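Local atomic coordinates of beta-fructofuranosidase (Arabidopsis thaliana, PDB entry 2OXB), a protein that hydrolyses sucrose and 1-kestose, and to a lower extent neokestose and levan, as a beta-fructofuranosidase of the plant cell wall. Residues A[415-421]-A[501-505]; A[69-73]-A[123-128]. The protein carries 1 engineered substitution. One frame throughout, in Å; residues are numbered along the deposited sequence.

Interaction 1: A[415-421]-A[501-505]; sequences ASKNLEE and PKLAI
Glu421 sends its carboxylate across to the backbone amides of Lys502, Leu503 and Ala504. From CB, its CG lies between the backbone N and the carbonyl carbon (chi1 74°), and from there the chain runs extended over the proline that starts 501-505. Beyond CB, Glu421 CG is 4.2 Å from Pro501 CB and Glu421 CD 3.6 Å from it, the two side chains crossing at about a right angle. At the tip, Glu421 OE1 accepts from Ala504 N at 3.0 Å (148° at the hydrogen), nearly along the C-O bond of the acid. Leu503 N is also modelled as a donor to OE1, though that bond is implausibly short and doubtful, while Glu421 OE2 takes a weak bond from Lys502 N at 3.3 Å. The acid thus closes over a curled backbone in which Ala504 centres an inverse gamma turn. In the C-terminal beta-sandwich of family 32, 415-421 is the hairpin loop joining strands 406-415 and 423-431; the loop 501-505 belongs to the connection from strand 493-498 of one sheet to strand 510-515 of the other. Leu503 packs beside the acid: its CD1 meets Glu420 CG, its CB faces Ser416 OG, and its CD2 lies 3.8 Å from Lys417 CD. The Lys417 chain, bent at chi2 and chi3, brings NZ to Leu503 O for a weak bond of 3.4 Å.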
loop_
_atom_site.group_PDB
_atom_site.type_symbol
_atom_site.label_atom_id
_atom_site.label_comp_id
_atom_site.label_asym_id
_atom_site.label_seq_id
_atom_site.Cartn_x
_atom_site.Cartn_y
_atom_site.Cartn_z
ATOM N N ALA A 415 4.901 17.346 -15.320
ATOM C CA ALA A 415 4.705 17.621 -16.731
ATOM C C ALA A 415 5.945 18.339 -17.261
ATOM O O ALA A 415 6.600 19.098 -16.545
ATOM C CB ALA A 415 3.462 18.463 -16.932
ATOM N N SER A 416 6.270 18.079 -18.520
ATOM C CA SER A 416 7.443 18.661 -19.169
ATOM C C SER A 416 7.182 20.122 -19.562
ATOM O O SER A 416 6.098 20.656 -19.320
ATOM C CB SER A 416 7.789 17.821 -20.401
ATOM O OG SER A 416 9.129 17.997 -20.800
ATOM N N LYS A 417 8.179 20.777 -20.150
ATOM C CA LYS A 417 8.020 22.172 -20.555
ATOM C C LYS A 417 6.710 22.349 -21.327
ATOM O O LYS A 417 5.741 22.930 -20.821
ATOM C CB LYS A 417 9.207 22.620 -21.422
ATOM C CG LYS A 417 10.104 21.482 -21.882
ATOM C CD LYS A 417 10.874 20.829 -20.726
ATOM C CE LYS A 417 11.972 21.746 -20.212
ATOM N NZ LYS A 417 12.942 21.077 -19.314
ATOM N N ASN A 418 6.688 21.808 -22.541
ATOM C CA ASN A 418 5.537 21.873 -23.447
ATOM C C ASN A 418 4.805 20.525 -23.632
ATOM O O ASN A 418 4.405 20.181 -24.744
ATOM C CB ASN A 418 6.023 22.375 -24.804
ATOM C CG ASN A 418 7.361 21.767 -25.189
ATOM O OD1 ASN A 418 7.470 20.559 -25.405
ATOM N ND2 ASN A 418 8.392 22.599 -25.257
ATOM N N LEU A 419 4.652 19.778 -22.542
ATOM C CA LEU A 419 3.967 18.485 -22.522
ATOM C C LEU A 419 4.485 17.337 -23.385
ATOM O O LEU A 419 3.700 16.468 -23.779
ATOM C CB LEU A 419 2.475 18.663 -22.820
ATOM C CG LEU A 419 1.560 19.288 -21.766
ATOM C CD1 LEU A 419 0.129 19.177 -22.272
ATOM C CD2 LEU A 419 1.705 18.581 -20.418
ATOM N N GLU A 420 5.782 17.309 -23.679
ATOM C CA GLU A 420 6.315 16.202 -24.467
ATOM C C GLU A 420 6.251 14.952 -23.593
ATOM O O GLU A 420 6.177 13.832 -24.094
ATOM C CB GLU A 420 7.757 16.475 -24.937
ATOM C CG GLU A 420 8.722 17.067 -23.907
ATOM C CD GLU A 420 8.664 18.584 -23.857
ATOM O OE1 GLU A 420 7.725 19.120 -23.232
ATOM O OE2 GLU A 420 9.552 19.230 -24.454
ATOM N N GLU A 421 6.278 15.157 -22.280
ATOM C CA GLU A 421 6.174 14.055 -21.334
ATOM C C GLU A 421 5.477 14.566 -20.079
ATOM O O GLU A 421 5.921 15.524 -19.456
ATOM C CB GLU A 421 7.556 13.458 -20.999
ATOM C CG GLU A 421 8.429 14.279 -20.085
ATOM C CD GLU A 421 9.849 13.735 -19.971
ATOM O OE1 GLU A 421 10.674 14.373 -19.292
ATOM O OE2 GLU A 421 10.143 12.676 -20.560
ATOM N N PRO A 501 10.922 10.688 -15.942
ATOM C CA PRO A 501 11.013 11.680 -17.016
ATOM C C PRO A 501 12.429 12.197 -17.222
ATOM O O PRO A 501 13.214 12.305 -16.269
ATOM C CB PRO A 501 10.071 12.775 -16.542
ATOM C CG PRO A 501 10.338 12.777 -15.062
ATOM C CD PRO A 501 10.370 11.294 -14.717
ATOM N N LYS A 502 12.744 12.520 -18.472
ATOM C CA LYS A 502 14.066 13.034 -18.830
ATOM C C LYS A 502 14.117 14.570 -18.828
ATOM O O LYS A 502 15.186 15.152 -18.642
ATOM C CB LYS A 502 14.488 12.483 -20.201
ATOM C CG LYS A 502 14.881 11.007 -20.200
ATOM C CD LYS A 502 16.276 10.780 -19.606
ATOM C CE LYS A 502 17.389 11.125 -20.605
ATOM N NZ LYS A 502 18.787 10.884 -20.108
ATOM N N LEU A 503 12.962 15.211 -19.017
ATOM C CA LEU A 503 12.854 16.673 -19.026
ATOM C C LEU A 503 12.186 17.199 -17.762
ATOM O O LEU A 503 12.463 18.308 -17.319
ATOM C CB LEU A 503 12.049 17.151 -20.237
ATOM C CG LEU A 503 12.755 17.136 -21.592
ATOM C CD1 LEU A 503 11.725 17.017 -22.700
ATOM C CD2 LEU A 503 13.606 18.382 -21.753
ATOM N N ALA A 504 11.295 16.400 -17.187
ATOM C CA ALA A 504 10.581 16.802 -15.978
ATOM C C ALA A 504 11.337 16.391 -14.709
ATOM O O ALA A 504 11.010 15.382 -14.069
ATOM C CB ALA A 504 9.190 16.198 -15.981
ATOM N N ILE A 505 12.342 17.190 -14.349
ATOM C CA ILE A 505 13.156 16.924 -13.168
ATOM C C ILE A 505 13.704 18.190 -12.493
ATOM O O ILE A 505 13.935 19.211 -13.140
ATOM C CB ILE A 505 14.330 15.966 -13.516
ATOM C CG1 ILE A 505 14.943 16.339 -14.866
ATOM C CG2 ILE A 505 13.831 14.529 -13.547
ATOM C CD1 ILE A 505 16.174 15.536 -15.234
#

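Interaction 2: A[69-73]-A[123-128]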
loop_
_atom_site.group_PDB
_atom_site.type_symbol
_atom_site.label_atom_id
_atom_site.label_comp_id
_atom_site.label_asym_id
_atom_site.label_seq_id
_atom_site.Cartn_x
_atom_site.Cartn_y
_atom_site.Cartn_z
ATOM N N SER A 69 22.527 -16.079 10.342
ATOM C CA SER A 69 23.568 -16.321 11.345
ATOM C C SER A 69 23.147 -17.498 12.221
ATOM O O SER A 69 23.339 -17.485 13.433
ATOM C CB SER A 69 23.761 -15.093 12.236
ATOM O OG SER A 69 22.699 -14.977 13.167
ATOM N N ALA A 70 22.564 -18.508 11.597
ATOM C CA ALA A 70 22.117 -19.692 12.309
ATOM C C ALA A 70 21.470 -20.620 11.292
ATOM O O ALA A 70 20.992 -20.174 10.247
ATOM C CB ALA A 70 21.113 -19.315 13.391
ATOM N N PRO A 71 21.437 -21.927 11.592
ATOM C CA PRO A 71 20.843 -22.917 10.691
ATOM C C PRO A 71 19.498 -22.465 10.111
ATOM O O PRO A 71 19.380 -22.214 8.911
ATOM C CB PRO A 71 20.689 -24.140 11.592
ATOM C CG PRO A 71 21.826 -23.999 12.550
ATOM C CD PRO A 71 21.780 -22.540 12.890
ATOM N N PHE A 72 18.510 -22.356 11.000
ATOM C CA PHE A 72 17.135 -21.981 10.679
ATOM C C PHE A 72 16.879 -20.808 9.727
ATOM O O PHE A 72 15.728 -20.482 9.437
ATOM C CB PHE A 72 16.347 -21.780 11.987
ATOM C CG PHE A 72 16.949 -20.766 12.935
ATOM C CD1 PHE A 72 16.810 -19.392 12.705
ATOM C CD2 PHE A 72 17.617 -21.186 14.081
ATOM C CE1 PHE A 72 17.327 -18.444 13.608
ATOM C CE2 PHE A 72 18.138 -20.254 14.988
ATOM C CZ PHE A 72 17.992 -18.881 14.752
ATOM N N ASP A 73 17.939 -20.188 9.223
ATOM C CA ASP A 73 17.793 -19.063 8.295
ATOM C C ASP A 73 19.107 -18.800 7.584
ATOM O O ASP A 73 19.325 -17.710 7.063
ATOM C CB ASP A 73 17.398 -17.791 9.046
ATOM C CG ASP A 73 18.555 -17.199 9.812
ATOM O OD1 ASP A 73 18.572 -15.958 9.975
ATOM O OD2 ASP A 73 19.435 -17.982 10.257
ATOM N N LYS A 123 17.773 -14.228 18.709
ATOM C CA LYS A 123 17.029 -15.256 17.998
ATOM C C LYS A 123 17.101 -16.605 18.717
ATOM O O LYS A 123 18.155 -17.221 18.772
ATOM C CB LYS A 123 17.578 -15.362 16.573
ATOM C CG LYS A 123 17.648 -13.995 15.888
ATOM C CD LYS A 123 17.780 -14.078 14.379
ATOM C CE LYS A 123 19.208 -14.281 13.935
ATOM N NZ LYS A 123 19.282 -14.379 12.456
ATOM N N SER A 124 15.971 -17.055 19.264
ATOM C CA SER A 124 15.888 -18.326 19.995
ATOM C C SER A 124 16.557 -19.489 19.284
ATOM O O SER A 124 16.642 -19.512 18.059
ATOM C CB SER A 124 14.428 -18.690 20.261
ATOM O OG SER A 124 14.308 -20.041 20.658
ATOM N N PRO A 125 17.041 -20.476 20.057
ATOM C CA PRO A 125 17.717 -21.681 19.552
ATOM C C PRO A 125 16.687 -22.763 19.230
ATOM O O PRO A 125 16.959 -23.723 18.507
ATOM C CB PRO A 125 18.604 -22.085 20.720
ATOM C CG PRO A 125 17.707 -21.799 21.884
ATOM C CD PRO A 125 17.094 -20.439 21.530
ATOM N N LEU A 126 15.497 -22.593 19.787
ATOM C CA LEU A 126 14.431 -23.532 19.556
ATOM C C LEU A 126 13.887 -23.349 18.151
ATOM O O LEU A 126 13.068 -24.141 17.704
ATOM C CB LEU A 126 13.318 -23.321 20.582
ATOM C CG LEU A 126 13.713 -23.372 22.062
ATOM C CD1 LEU A 126 12.448 -23.241 22.906
ATOM C CD2 LEU A 126 14.438 -24.678 22.387
ATOM N N ASN A 127 14.333 -22.308 17.450
ATOM C CA ASN A 127 13.851 -22.068 16.088
ATOM C C ASN A 127 14.292 -23.178 15.130
ATOM O O ASN A 127 15.377 -23.753 15.285
ATOM C CB ASN A 127 14.337 -20.718 15.558
ATOM C CG ASN A 127 13.764 -19.548 16.328
ATOM O OD1 ASN A 127 12.640 -19.609 16.802
ATOM N ND2 ASN A 127 14.532 -18.472 16.443
ATOM N N PRO A 128 13.453 -23.498 14.123
ATOM C CA PRO A 128 12.136 -22.925 13.806
ATOM C C PRO A 128 10.992 -23.460 14.664
ATOM O O PRO A 128 11.006 -24.624 15.055
ATOM C CB PRO A 128 11.949 -23.314 12.345
ATOM C CG PRO A 128 12.539 -24.692 12.329
ATOM C CD PRO A 128 13.846 -24.464 13.077
#
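Phe72 has CG between its backbone N and carbonyl carbon (chi1 56°), which swings the ring toward Asn127, while Asn127 has its CG beside its own N (chi1 -65°), bringing the amide alongside the ring with ND2 near Phe72 CZ and CE1. Asn127 CB lies over the ring face, 3.7 Å from the Phe72 centroid and 14° off the ring normal, a CH-pi contact; the amide beyond stands almost perpendicular to the ring plane. Ala70 CB lies over the opposite face, nearer the rim. Lys123 CB meets the ring edge 4.0 Å from Phe72 CZ, and Pro128 CD, after a cis peptide, packs 3.8 Å from Phe72 CB. Lys123 bends at chi3 and carries NZ to Asp73 OD1, a salt bridge of 3.0 Å. In the beta-propeller typical of family 32, 69-73 links strand 60-66 of one blade to strand 77-81 of the next, and 123-128 leaves that blade's outermost strand, 121-123. Lys123 NZ also hydrogen-bonds to Phe67 O, and its charge makes a cation-pi contact with the Phe67 ring; Ile107 O holds the Asn127 amide. With Tyr94 OH as a weak second donor to Asp73 OD1, the ammonium probably stabilises the ionised Asp73, beside the apolar packing of Phe72.

Interactions 1 and 2 sit on opposite sides of the chain's centre, their own centres about 51 Å apart, one in the C-terminal beta-sandwich and the other in the N-terminal propeller; they share no strand or loop. Both are partly buried loop-to-loop contacts with exposed residues at their margins. They differ in chemistry: 415-421 and 501-505 are joined by a buried acid bound to backbone amides, together with the packing of Leu503, whereas 69-73 and 123-128 meet through a buried aromatic ring, with a side-chain salt bridge next to it. Their place differs as well. Interaction 2 lies about 8 Å from the substrate-binding Trp78, measured between the side chains of Asp73 and Trp78, while interaction 1 is remote from the annotated sites.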